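Local coordinates for arginine decarboxylase, A207R protein (Paramecium bursaria Chlorella virus 1, PDB 2NVA) that decarboxylates arginine to agmatine with the help of pyridoxal 5'-phosphate, using a TIM-barrel fold related to that of eukaryotic ornithine decarboxylases, at residues C136-A141 and S181-A186; S22-V27 and E259-L264; D97-A102 and T123-C128. All blocks are in the same frame, centred on the assembly; numbering follows the deposited sequence.

Contact 1. Residues C136-A141 and S181-A186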
ATOM      1  N   CYS A 136      23.462  -6.322  11.063  1.00 14.02           N
ATOM      2  CA  CYS A 136      23.964  -7.669  10.787  1.00 14.93           C
ATOM      3  C   CYS A 136      22.990  -8.351   9.833  1.00 14.78           C
ATOM      4  O   CYS A 136      21.966  -8.896  10.273  1.00 15.85           O
ATOM      5  CB  CYS A 136      24.049  -8.507  12.074  1.00 15.16           C
ATOM      6  SG  CYS A 136      25.191  -7.962  13.357  1.00 16.90           S
ATOM      7  N   ASP A 137      23.281  -8.336   8.539  1.00 14.29           N
ATOM      8  CA  ASP A 137      22.284  -8.761   7.558  1.00 14.03           C
ATOM      9  C   ASP A 137      22.291 -10.263   7.267  1.00 13.86           C
ATOM     10  O   ASP A 137      23.336 -10.910   7.278  1.00 13.86           O
ATOM     11  CB  ASP A 137      22.467  -8.033   6.225  1.00 14.25           C
ATOM     12  CG  ASP A 137      22.375  -6.521   6.347  1.00 15.42           C
ATOM     13  OD1 ASP A 137      22.035  -5.995   7.431  1.00 14.99           O
ATOM     14  OD2 ASP A 137      22.629  -5.856   5.315  1.00 16.09           O
ATOM     15  N   ASP A 138      21.106 -10.792   6.985  1.00 13.13           N
ATOM     16  CA  ASP A 138      20.989 -12.077   6.312  1.00 13.38           C
ATOM     17  C   ASP A 138      20.814 -11.728   4.837  1.00 13.61           C
ATOM     18  O   ASP A 138      19.775 -11.172   4.457  1.00 14.35           O
ATOM     19  CB  ASP A 138      19.760 -12.839   6.824  1.00 12.95           C
ATOM     20  CG  ASP A 138      19.411 -14.054   5.954  1.00 13.20           C
ATOM     21  OD1 ASP A 138      20.233 -14.449   5.095  1.00 13.25           O
ATOM     22  OD2 ASP A 138      18.296 -14.584   6.114  1.00 13.49           O
ATOM     23  N   PRO A 139      21.809 -12.051   4.002  1.00 14.53           N
ATOM     24  CA  PRO A 139      21.666 -11.675   2.589  1.00 14.43           C
ATOM     25  C   PRO A 139      20.547 -12.412   1.836  1.00 14.75           C
ATOM     26  O   PRO A 139      20.144 -11.972   0.752  1.00 14.91           O
ATOM     27  CB  PRO A 139      23.037 -12.020   1.991  1.00 14.86           C
ATOM     28  CG  PRO A 139      23.625 -13.025   2.894  1.00 14.85           C
ATOM     29  CD  PRO A 139      23.084 -12.735   4.271  1.00 13.80           C
ATOM     30  N   ASN A 140      20.047 -13.507   2.402  1.00 13.98           N
ATOM     31  CA  ASN A 140      18.947 -14.245   1.800  1.00 13.85           C
ATOM     32  C   ASN A 140      17.581 -13.945   2.414  1.00 13.98           C
ATOM     33  O   ASN A 140      16.596 -14.588   2.044  1.00 14.25           O
ATOM     34  CB  ASN A 140      19.211 -15.755   1.878  1.00 13.51           C
ATOM     35  CG  ASN A 140      20.405 -16.187   1.042  1.00 14.47           C
ATOM     36  OD1 ASN A 140      21.553 -15.877   1.368  1.00 14.62           O
ATOM     37  ND2 ASN A 140      20.141 -16.922  -0.030  1.00 14.15           N
ATOM     38  N   ALA A 141      17.503 -12.977   3.329  1.00 13.68           N
ATOM     39  CA  ALA A 141      16.225 -12.620   3.949  1.00 13.58           C
ATOM     40  C   ALA A 141      15.256 -12.066   2.910  1.00 13.85           C
ATOM     41  O   ALA A 141      15.677 -11.402   1.953  1.00 14.46           O
ATOM     42  CB  ALA A 141      16.440 -11.610   5.082  1.00 13.99           C
ATOM     43  N   SER A 181      13.550 -14.726   7.386  1.00 13.75           N
ATOM     44  CA  SER A 181      14.879 -15.310   7.337  1.00 13.52           C
ATOM     45  C   SER A 181      14.825 -16.814   7.581  1.00 13.88           C
ATOM     46  O   SER A 181      14.148 -17.277   8.508  1.00 14.05           O
ATOM     47  CB  SER A 181      15.780 -14.670   8.394  1.00 13.53           C
ATOM     48  OG  SER A 181      17.051 -15.286   8.393  1.00 13.05           O
ATOM     49  N   ARG A 182      15.524 -17.550   6.726  1.00 13.36           N
ATOM     50  CA  ARG A 182      15.673 -19.002   6.864  1.00 13.65           C
ATOM     51  C   ARG A 182      17.163 -19.367   6.812  1.00 13.64           C
ATOM     52  O   ARG A 182      17.549 -20.442   6.361  1.00 13.89           O
ATOM     53  CB  ARG A 182      14.863 -19.721   5.783  1.00 13.51           C
ATOM     54  CG  ARG A 182      13.362 -19.465   5.869  1.00 13.95           C
ATOM     55  CD  ARG A 182      12.589 -20.542   5.132  1.00 14.24           C
ATOM     56  NE  ARG A 182      11.158 -20.541   5.431  1.00 13.59           N
ATOM     57  CZ  ARG A 182      10.254 -19.822   4.773  1.00 14.52           C
ATOM     58  NH1 ARG A 182      10.614 -19.016   3.773  1.00 15.02           N
ATOM     59  NH2 ARG A 182       8.970 -19.911   5.096  1.00 14.45           N
ATOM     60  N   ASN A 183      17.993 -18.454   7.303  1.00 13.66           N
ATOM     61  CA  ASN A 183      19.437 -18.627   7.296  1.00 13.27           C
ATOM     62  C   ASN A 183      19.959 -18.677   8.736  1.00 13.19           C
ATOM     63  O   ASN A 183      20.183 -17.615   9.342  1.00 12.74           O
ATOM     64  CB  ASN A 183      20.064 -17.445   6.533  1.00 13.23           C
ATOM     65  CG  ASN A 183      21.596 -17.485   6.490  1.00 12.96           C
ATOM     66  OD1 ASN A 183      22.217 -16.619   5.876  1.00 15.22           O
ATOM     67  ND2 ASN A 183      22.198 -18.462   7.127  1.00 12.08           N
ATOM     68  N   PRO A 184      20.158 -19.891   9.294  1.00 13.47           N
ATOM     69  CA  PRO A 184      20.588 -19.961  10.700  1.00 13.41           C
ATOM     70  C   PRO A 184      21.973 -19.350  10.983  1.00 13.15           C
ATOM     71  O   PRO A 184      22.198 -18.823  12.073  1.00 13.61           O
ATOM     72  CB  PRO A 184      20.573 -21.465  10.997  1.00 13.34           C
ATOM     73  CG  PRO A 184      20.794 -22.104   9.652  1.00 14.70           C
ATOM     74  CD  PRO A 184      20.012 -21.242   8.702  1.00 13.48           C
ATOM     75  N   GLU A 185      22.882 -19.422  10.009  1.00 13.45           N
ATOM     76  CA  GLU A 185      24.231 -18.847  10.130  1.00 13.66           C
ATOM     77  C   GLU A 185      24.205 -17.326  10.309  1.00 13.33           C
ATOM     78  O   GLU A 185      25.054 -16.756  10.999  1.00 13.13           O
ATOM     79  CB  GLU A 185      25.058 -19.243   8.907  1.00 14.50           C
ATOM     80  CG  GLU A 185      26.520 -18.839   8.945  1.00 15.75           C
ATOM     81  CD  GLU A 185      27.378 -19.661   9.886  1.00 17.81           C
ATOM     82  OE1 GLU A 185      28.177 -19.051  10.637  1.00 19.03           O
ATOM     83  OE2 GLU A 185      27.310 -20.920   9.864  1.00 20.11           O
ATOM     84  N   ALA A 186      23.221 -16.674   9.696  1.00 12.90           N
ATOM     85  CA  ALA A 186      23.044 -15.244   9.863  1.00 12.93           C
ATOM     86  C   ALA A 186      22.818 -14.876  11.335  1.00 12.59           C
ATOM     87  O   ALA A 186      23.368 -13.888  11.804  1.00 12.93           O
ATOM     88  CB  ALA A 186      21.892 -14.738   8.997  1.00 13.00           C
TER
HETATM   89  O   HOH W   1      24.346 -11.831  10.320  1.00 16.81           O
HETATM   90  O   HOH W   2      17.027 -16.429   4.611  1.00 13.14           O
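Asp138 reaches from the loop 136-141 into the start of helix 184-204, and its short side chain makes most of the contact. Its CB lies against the methyl of Ala186, with Asp138 CB and Ala186 CB 3.6 Å apart, an apolar touch at the first turn of the helix. With CG swung opposite the backbone N (chi1 168°), the carboxylate reaches past this methyl to meet Ser181 and Asn183. Asp138 CG is 3.5 Å from Asn183 CB, and the carboxylate and side-chain amide planes stand 76° apart. OD1 turns back to its own loop: Asn140 N donates to Asp138 OD1 at 2.9 Å, arriving from well above the carboxylate plane. This is an Asx turn, set within a type I beta turn that Ala141 N closes on Asp138 O.

In the TIM barrel of this decarboxylase, the loop 136-141 follows strand 129-133, and residues 181-186 lead from the cofactor site into helix 184-204. The neighbouring Gly180 and Gly216 bind pyridoxal 5'-phosphate, and the Ser181 backbone is hydrogen-bonded to Gly216.

OD2, the other tip of Asp138, accepts from two donors. Ser181 OG gives its hydrogen to Asp138 OD2 over 2.7 Å, approaching on the anti side and tilted out of the carboxylate plane. A water also donates to Asp138 OD2 at 2.7 Å and in turn accepts from Arg182 N at 2.8 Å, tying the carboxylate to the backbone one residue beyond the serine. Ser181 OG receives a long, weak bond from Asn183 N as well. A second water donates to Ala186 O at 2.7 Å and only weakly to Asp137 O.

Contact 2. Residues S22-V27 and E259-L264; sequences SSPKIV and EHYSVL
Ser23 N donates to Tyr261 O at 2.8 Å, while Ser22 OG and Ser262 OG, also 2.8 Å apart, share a hydrogen bond in which either could be the donor. The two hydroxyls meet because Ser22 and Ser262 form an antiparallel non-hydrogen-bonded pair and project to the same face of the sheet. Tyr261 O has a second donor in a water, 3.0 Å away, which also accepts from Ser23 OG.

Around these bonds the Tyr261 ring packs against the turn from strand to helix. Ser22 CB sits over one face, 3.8 Å from the ring centroid, in a CH-pi contact. Pro24 N lies at the edge, and Val27 CG2 approaches obliquely, 3.5 Å from Tyr261 CD1. The extended first torsion of Tyr261 (chi1 178°) carries the ring to this turn, where OH bonds to Asp52. Farther out, Ile26 CG2 lies 3.6 Å from His260 O and also rests against His260 CB.

Here the chain passes from strand 18-22 into the barrel helix 24-37 and, much later, returns from the barrel to strand 262-274: the paired crossings between TIM barrel and beta domain characteristic of the alanine racemase-like decarboxylase fold.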
ATOM      1  N   SER A  22      -9.866 -16.111  11.846  1.00 12.51           N
ATOM      2  CA  SER A  22      -8.712 -16.031  12.740  1.00 12.58           C
ATOM      3  C   SER A  22      -8.886 -16.948  13.932  1.00 12.67           C
ATOM      4  O   SER A  22      -9.986 -17.045  14.477  1.00 12.53           O
ATOM      5  CB  SER A  22      -8.529 -14.585  13.204  1.00 13.28           C
ATOM      6  OG  SER A  22      -8.352 -13.742  12.071  1.00 12.84           O
ATOM      7  N   SER A  23      -7.809 -17.616  14.332  1.00 13.23           N
ATOM      8  CA  SER A  23      -7.883 -18.573  15.441  1.00 13.85           C
ATOM      9  C   SER A  23      -6.865 -18.299  16.545  1.00 13.61           C
ATOM     10  O   SER A  23      -5.685 -18.628  16.400  1.00 13.02           O
ATOM     11  CB  SER A  23      -7.733 -20.013  14.944  1.00 15.16           C
ATOM     12  OG  SER A  23      -6.682 -20.077  13.996  1.00 17.90           O
ATOM     13  N   PRO A  24      -7.328 -17.706  17.654  1.00 13.34           N
ATOM     14  CA  PRO A  24      -6.465 -17.497  18.813  1.00 13.15           C
ATOM     15  C   PRO A  24      -5.789 -18.783  19.308  1.00 13.15           C
ATOM     16  O   PRO A  24      -4.644 -18.726  19.765  1.00 12.96           O
ATOM     17  CB  PRO A  24      -7.417 -16.937  19.878  1.00 13.81           C
ATOM     18  CG  PRO A  24      -8.557 -16.360  19.106  1.00 14.19           C
ATOM     19  CD  PRO A  24      -8.681 -17.139  17.835  1.00 13.48           C
ATOM     20  N   LYS A  25      -6.473 -19.926  19.206  1.00 13.00           N
ATOM     21  CA  LYS A  25      -5.917 -21.201  19.695  1.00 13.72           C
ATOM     22  C   LYS A  25      -4.647 -21.597  18.942  1.00 13.27           C
ATOM     23  O   LYS A  25      -3.723 -22.169  19.527  1.00 13.00           O
ATOM     24  CB  LYS A  25      -6.953 -22.321  19.586  1.00 14.43           C
ATOM     25  CG  LYS A  25      -8.287 -21.981  20.258  1.00 16.31           C
ATOM     26  CD  LYS A  25      -8.220 -22.087  21.774  1.00 18.44           C
ATOM     27  CE  LYS A  25      -9.415 -21.375  22.450  1.00 19.78           C
ATOM     28  NZ  LYS A  25      -9.293 -19.862  22.286  1.00 19.59           N
ATOM     29  N   ILE A  26      -4.603 -21.301  17.644  1.00 12.87           N
ATOM     30  CA  ILE A  26      -3.394 -21.542  16.870  1.00 13.10           C
ATOM     31  C   ILE A  26      -2.215 -20.783  17.468  1.00 12.89           C
ATOM     32  O   ILE A  26      -1.134 -21.344  17.659  1.00 13.40           O
ATOM     33  CB  ILE A  26      -3.592 -21.224  15.354  1.00 13.35           C
ATOM     34  CG1 ILE A  26      -4.372 -22.367  14.687  1.00 14.12           C
ATOM     35  CG2 ILE A  26      -2.237 -21.015  14.657  1.00 14.25           C
ATOM     36  CD1 ILE A  26      -4.604 -22.167  13.172  1.00 15.98           C
ATOM     37  N   VAL A  27      -2.434 -19.513  17.784  1.00 13.11           N
ATOM     38  CA  VAL A  27      -1.380 -18.658  18.331  1.00 12.41           C
ATOM     39  C   VAL A  27      -0.989 -19.110  19.741  1.00 12.69           C
ATOM     40  O   VAL A  27       0.196 -19.144  20.058  1.00 12.68           O
ATOM     41  CB  VAL A  27      -1.805 -17.184  18.312  1.00 12.51           C
ATOM     42  CG1 VAL A  27      -0.792 -16.281  19.069  1.00 12.41           C
ATOM     43  CG2 VAL A  27      -1.948 -16.728  16.863  1.00 12.29           C
ATOM     44  N   GLU A 259       1.648 -15.356  11.145  1.00 13.03           N
ATOM     45  CA  GLU A 259       1.417 -15.991   9.828  1.00 13.08           C
ATOM     46  C   GLU A 259       0.198 -16.929   9.818  1.00 12.85           C
ATOM     47  O   GLU A 259      -0.708 -16.771   8.993  1.00 12.77           O
ATOM     48  CB  GLU A 259       2.660 -16.732   9.334  1.00 13.22           C
ATOM     49  CG  GLU A 259       2.451 -17.440   7.979  1.00 14.16           C
ATOM     50  CD  GLU A 259       3.711 -18.097   7.425  1.00 15.82           C
ATOM     51  OE1 GLU A 259       4.807 -17.926   8.006  1.00 15.53           O
ATOM     52  OE2 GLU A 259       3.612 -18.790   6.379  1.00 15.68           O
ATOM     53  N   HIS A 260       0.177 -17.886  10.741  1.00 12.25           N
ATOM     54  CA  HIS A 260      -0.825 -18.954  10.714  1.00 12.51           C
ATOM     55  C   HIS A 260      -2.099 -18.599  11.464  1.00 12.29           C
ATOM     56  O   HIS A 260      -3.022 -19.410  11.557  1.00 12.36           O
ATOM     57  CB  HIS A 260      -0.223 -20.245  11.284  1.00 12.39           C
ATOM     58  CG  HIS A 260       1.031 -20.672  10.586  1.00 13.36           C
ATOM     59  ND1 HIS A 260       1.063 -20.980   9.240  1.00 14.41           N
ATOM     60  CD2 HIS A 260       2.294 -20.844  11.044  1.00 13.75           C
ATOM     61  CE1 HIS A 260       2.297 -21.311   8.897  1.00 14.32           C
ATOM     62  NE2 HIS A 260       3.059 -21.246   9.978  1.00 14.38           N
ATOM     63  N   TYR A 261      -2.139 -17.389  12.002  1.00 12.29           N
ATOM     64  CA  TYR A 261      -3.284 -16.935  12.775  1.00 12.57           C
ATOM     65  C   TYR A 261      -4.592 -16.905  11.972  1.00 12.76           C
ATOM     66  O   TYR A 261      -5.669 -17.180  12.509  1.00 12.75           O
ATOM     67  CB  TYR A 261      -2.990 -15.545  13.345  1.00 12.46           C
ATOM     68  CG  TYR A 261      -4.122 -14.900  14.144  1.00 12.32           C
ATOM     69  CD1 TYR A 261      -4.751 -15.572  15.196  1.00 12.75           C
ATOM     70  CD2 TYR A 261      -4.520 -13.578  13.878  1.00 11.81           C
ATOM     71  CE1 TYR A 261      -5.769 -14.963  15.932  1.00 12.25           C
ATOM     72  CE2 TYR A 261      -5.516 -12.965  14.594  1.00 10.91           C
ATOM     73  CZ  TYR A 261      -6.142 -13.653  15.632  1.00 12.54           C
ATOM     74  OH  TYR A 261      -7.138 -13.032  16.354  1.00 13.46           O
ATOM     75  N   SER A 262      -4.483 -16.541  10.697  1.00 12.62           N
ATOM     76  CA  SER A 262      -5.647 -16.276   9.859  1.00 12.35           C
ATOM     77  C   SER A 262      -5.557 -16.958   8.502  1.00 12.52           C
ATOM     78  O   SER A 262      -4.469 -17.227   8.007  1.00 11.90           O
ATOM     79  CB  SER A 262      -5.805 -14.767   9.626  1.00 12.43           C
ATOM     80  OG  SER A 262      -5.898 -14.064  10.855  1.00 13.80           O
ATOM     81  N   VAL A 263      -6.727 -17.238   7.923  1.00 12.72           N
ATOM     82  CA  VAL A 263      -6.834 -17.493   6.480  1.00 12.36           C
ATOM     83  C   VAL A 263      -7.654 -16.343   5.908  1.00 12.50           C
ATOM     84  O   VAL A 263      -8.394 -15.700   6.644  1.00 13.18           O
ATOM     85  CB  VAL A 263      -7.482 -18.874   6.148  1.00 12.95           C
ATOM     86  CG1 VAL A 263      -6.665 -20.027   6.785  1.00 11.77           C
ATOM     87  CG2 VAL A 263      -8.946 -18.938   6.606  1.00 13.85           C
ATOM     88  N   LEU A 264      -7.519 -16.070   4.614  1.00 12.04           N
ATOM     89  CA  LEU A 264      -8.300 -15.000   3.980  1.00 12.01           C
ATOM     90  C   LEU A 264      -9.188 -15.590   2.889  1.00 11.68           C
ATOM     91  O   LEU A 264      -8.689 -16.131   1.927  1.00 12.10           O
ATOM     92  CB  LEU A 264      -7.388 -13.913   3.406  1.00 12.27           C
ATOM     93  CG  LEU A 264      -8.060 -12.731   2.686  1.00 12.08           C
ATOM     94  CD1 LEU A 264      -9.172 -12.075   3.508  1.00 12.29           C
ATOM     95  CD2 LEU A 264      -6.984 -11.694   2.308  1.00 13.39           C
TER
HETATM   96  O   HOH W   3      -7.226 -19.301  11.047  1.00 14.74           O

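Contact 3. Residues D97-A102 and T123-C128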
ATOM      1  N   ASP A  97       7.636  13.856  19.955  1.00 13.07           N
ATOM      2  CA  ASP A  97       6.346  13.723  20.642  1.00 13.54           C
ATOM      3  C   ASP A  97       6.032  12.284  21.064  1.00 13.44           C
ATOM      4  O   ASP A  97       5.379  12.072  22.095  1.00 13.71           O
ATOM      5  CB  ASP A  97       5.207  14.298  19.805  1.00 14.12           C
ATOM      6  CG  ASP A  97       5.180  15.806  19.823  1.00 17.57           C
ATOM      7  OD1 ASP A  97       4.807  16.390  18.776  1.00 19.03           O
ATOM      8  OD2 ASP A  97       5.519  16.438  20.865  1.00 17.25           O
ATOM      9  N   ASP A  98       6.485  11.303  20.280  1.00 12.55           N
ATOM     10  CA  ASP A  98       6.307   9.896  20.645  1.00 12.63           C
ATOM     11  C   ASP A  98       7.173   9.525  21.851  1.00 12.51           C
ATOM     12  O   ASP A  98       6.777   8.697  22.678  1.00 12.35           O
ATOM     13  CB  ASP A  98       6.600   8.955  19.450  1.00 12.50           C
ATOM     14  CG  ASP A  98       5.425   8.849  18.479  1.00 13.93           C
ATOM     15  OD1 ASP A  98       4.444   9.617  18.642  1.00 13.50           O
ATOM     16  OD2 ASP A  98       5.471   7.989  17.558  1.00 13.18           O
ATOM     17  N   LEU A  99       8.351  10.146  21.944  1.00 12.61           N
ATOM     18  CA  LEU A  99       9.249   9.919  23.080  1.00 12.89           C
ATOM     19  C   LEU A  99       8.670  10.476  24.371  1.00 12.76           C
ATOM     20  O   LEU A  99       8.733   9.830  25.413  1.00 13.43           O
ATOM     21  CB  LEU A  99      10.635  10.526  22.812  1.00 12.85           C
ATOM     22  CG  LEU A  99      11.521   9.635  21.926  1.00 13.41           C
ATOM     23  CD1 LEU A  99      12.816  10.356  21.555  1.00 12.93           C
ATOM     24  CD2 LEU A  99      11.827   8.276  22.578  1.00 13.06           C
ATOM     25  N   ILE A 100       8.109  11.679  24.290  1.00 13.22           N
ATOM     26  CA  ILE A 100       7.448  12.318  25.441  1.00 13.04           C
ATOM     27  C   ILE A 100       6.272  11.461  25.902  1.00 13.47           C
ATOM     28  O   ILE A 100       6.099  11.246  27.104  1.00 13.51           O
ATOM     29  CB  ILE A 100       6.988  13.751  25.113  1.00 13.22           C
ATOM     30  CG1 ILE A 100       8.208  14.630  24.801  1.00 12.39           C
ATOM     31  CG2 ILE A 100       6.174  14.351  26.275  1.00 13.70           C
ATOM     32  CD1 ILE A 100       7.865  15.930  24.083  1.00 14.54           C
ATOM     33  N   PHE A 101       5.485  10.974  24.943  1.00 12.90           N
ATOM     34  CA  PHE A 101       4.373  10.069  25.224  1.00 13.10           C
ATOM     35  C   PHE A 101       4.849   8.763  25.885  1.00 13.15           C
ATOM     36  O   PHE A 101       4.280   8.337  26.901  1.00 13.06           O
ATOM     37  CB  PHE A 101       3.588   9.772  23.936  1.00 12.81           C
ATOM     38  CG  PHE A 101       2.456   8.793  24.127  1.00 13.30           C
ATOM     39  CD1 PHE A 101       1.255   9.200  24.717  1.00 13.05           C
ATOM     40  CD2 PHE A 101       2.588   7.467  23.716  1.00 13.82           C
ATOM     41  CE1 PHE A 101       0.203   8.294  24.904  1.00 13.68           C
ATOM     42  CE2 PHE A 101       1.552   6.555  23.895  1.00 12.51           C
ATOM     43  CZ  PHE A 101       0.352   6.971  24.488  1.00 13.67           C
ATOM     44  N   ALA A 102       5.886   8.138  25.317  1.00 12.95           N
ATOM     45  CA  ALA A 102       6.463   6.922  25.898  1.00 12.74           C
ATOM     46  C   ALA A 102       6.922   7.142  27.340  1.00 12.87           C
ATOM     47  O   ALA A 102       6.649   6.318  28.218  1.00 13.04           O
ATOM     48  CB  ALA A 102       7.629   6.427  25.046  1.00 12.79           C
ATOM     49  N   THR A 123      17.272  14.870  25.879  1.00 12.53           N
ATOM     50  CA  THR A 123      16.399  16.025  26.075  1.00 12.83           C
ATOM     51  C   THR A 123      14.987  15.635  26.556  1.00 13.02           C
ATOM     52  O   THR A 123      14.436  16.292  27.444  1.00 12.57           O
ATOM     53  CB  THR A 123      16.332  16.915  24.816  1.00 13.25           C
ATOM     54  OG1 THR A 123      17.663  17.293  24.426  1.00 13.93           O
ATOM     55  CG2 THR A 123      15.505  18.178  25.073  1.00 12.82           C
ATOM     56  N   TYR A 124      14.437  14.547  26.012  1.00 12.74           N
ATOM     57  CA  TYR A 124      13.001  14.245  26.150  1.00 12.75           C
ATOM     58  C   TYR A 124      12.623  12.991  26.930  1.00 12.53           C
ATOM     59  O   TYR A 124      11.484  12.866  27.386  1.00 13.00           O
ATOM     60  CB  TYR A 124      12.334  14.182  24.767  1.00 12.66           C
ATOM     61  CG  TYR A 124      12.437  15.488  24.054  1.00 13.19           C
ATOM     62  CD1 TYR A 124      11.647  16.573  24.445  1.00 14.02           C
ATOM     63  CD2 TYR A 124      13.357  15.667  23.024  1.00 13.47           C
ATOM     64  CE1 TYR A 124      11.753  17.807  23.819  1.00 14.57           C
ATOM     65  CE2 TYR A 124      13.468  16.895  22.377  1.00 14.72           C
ATOM     66  CZ  TYR A 124      12.663  17.962  22.788  1.00 15.37           C
ATOM     67  OH  TYR A 124      12.763  19.182  22.164  1.00 14.57           O
ATOM     68  N   HIS A 125      13.559  12.064  27.062  1.00 12.34           N
ATOM     69  CA  HIS A 125      13.290  10.819  27.769  1.00 12.37           C
ATOM     70  C   HIS A 125      14.610  10.345  28.397  1.00 12.38           C
ATOM     71  O   HIS A 125      15.079   9.246  28.105  1.00 13.14           O
ATOM     72  CB  HIS A 125      12.728   9.788  26.771  1.00 11.92           C
ATOM     73  CG  HIS A 125      12.036   8.622  27.404  1.00 12.10           C
ATOM     74  ND1 HIS A 125      12.093   8.360  28.758  1.00 12.30           N
ATOM     75  CD2 HIS A 125      11.315   7.612  26.854  1.00 12.68           C
ATOM     76  CE1 HIS A 125      11.415   7.251  29.019  1.00 13.93           C
ATOM     77  NE2 HIS A 125      10.927   6.782  27.882  1.00 13.48           N
ATOM     78  N   PRO A 126      15.228  11.190  29.250  1.00 12.71           N
ATOM     79  CA  PRO A 126      16.609  10.981  29.709  1.00 12.96           C
ATOM     80  C   PRO A 126      16.904   9.681  30.468  1.00 12.90           C
ATOM     81  O   PRO A 126      18.056   9.255  30.509  1.00 13.16           O
ATOM     82  CB  PRO A 126      16.869  12.200  30.622  1.00 13.25           C
ATOM     83  CG  PRO A 126      15.549  12.707  30.982  1.00 13.06           C
ATOM     84  CD  PRO A 126      14.657  12.428  29.812  1.00 12.61           C
ATOM     85  N   ASN A 127      15.889   9.072  31.069  1.00 13.05           N
ATOM     86  CA  ASN A 127      16.079   7.821  31.791  1.00 13.18           C
ATOM     87  C   ASN A 127      15.591   6.578  31.040  1.00 13.23           C
ATOM     88  O   ASN A 127      15.505   5.500  31.609  1.00 13.80           O
ATOM     89  CB  ASN A 127      15.443   7.903  33.178  1.00 13.61           C
ATOM     90  CG  ASN A 127      16.115   8.933  34.060  1.00 14.98           C
ATOM     91  OD1 ASN A 127      17.345   9.077  34.042  1.00 15.30           O
ATOM     92  ND2 ASN A 127      15.320   9.664  34.834  1.00 15.41           N
ATOM     93  N   CYS A 128      15.279   6.739  29.761  1.00 12.96           N
ATOM     94  CA  CYS A 128      14.935   5.600  28.926  1.00 12.51           C
ATOM     95  C   CYS A 128      16.142   4.664  28.849  1.00 12.75           C
ATOM     96  O   CYS A 128      17.275   5.122  28.636  1.00 13.16           O
ATOM     97  CB  CYS A 128      14.528   6.079  27.534  1.00 12.89           C
ATOM     98  SG  CYS A 128      13.822   4.778  26.494  1.00 13.11           S
TER
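His125 sets its imidazole obliquely against Leu99 O and Ala102 of helix 96-105, and its NE2 is hydrogen-bonded to Val107 O, in the loop following that helix, which helps to fix the rotation of the ring. His125 CD2 is 3.7 Å from Leu99 O and 4.3 Å from Ala102 CB, and Leu99 CD2 comes to 4.4 Å from the same ring carbon. On one face of the ring, Cys128 CB rests over the centre, 3.4 Å above the plane; it is brought there by the type I turn from His125 to Cys128, closed by Cys128 N bonding to His125 O.

Helices 96-105 and 115-124 are successive outer helices of the TIM barrel, joined through strand 109-112. The contact sets the side of the first against the C-terminal end of the second, where the chain turns toward strand 129-133.

Nearer that end the packing is apolar. Ile100 stretches its CG1 branch outward (chi2 163°), bringing CD1 to 3.9 Å from Tyr124 CD1, the two side chains meeting at a slant. Thr123 CG2 covers part of one face of the tyrosine ring, 3.6 Å above its plane and toward the rim. Leu99 CB adds a looser touch on Tyr124 CB. Close by, Asp97 OD1 makes a weak hydrogen bond to Thr16 of the second subunit.

Contacts 2 and 3 are both buried, contact 1 only partly. Contact 2 joins two domains, closing a long loop of chain in which contacts 1 and 3 both lie. Those two follow each other within the barrel and share no segment; their nearest atoms are about 21 Å apart. Contact 1, beside the cofactor site, relies on a carboxylate that bonds a hydroxyl and a water-linked backbone N-H across it, with an Asx turn in its own loop. Contact 3, away from the annotated sites, joins barrel helices by van der Waals packing without a hydrogen bond across it. Contact 2 combines both chemistries, sheet-like polar bonds and an aromatic ring packed against the strand-to-helix turn.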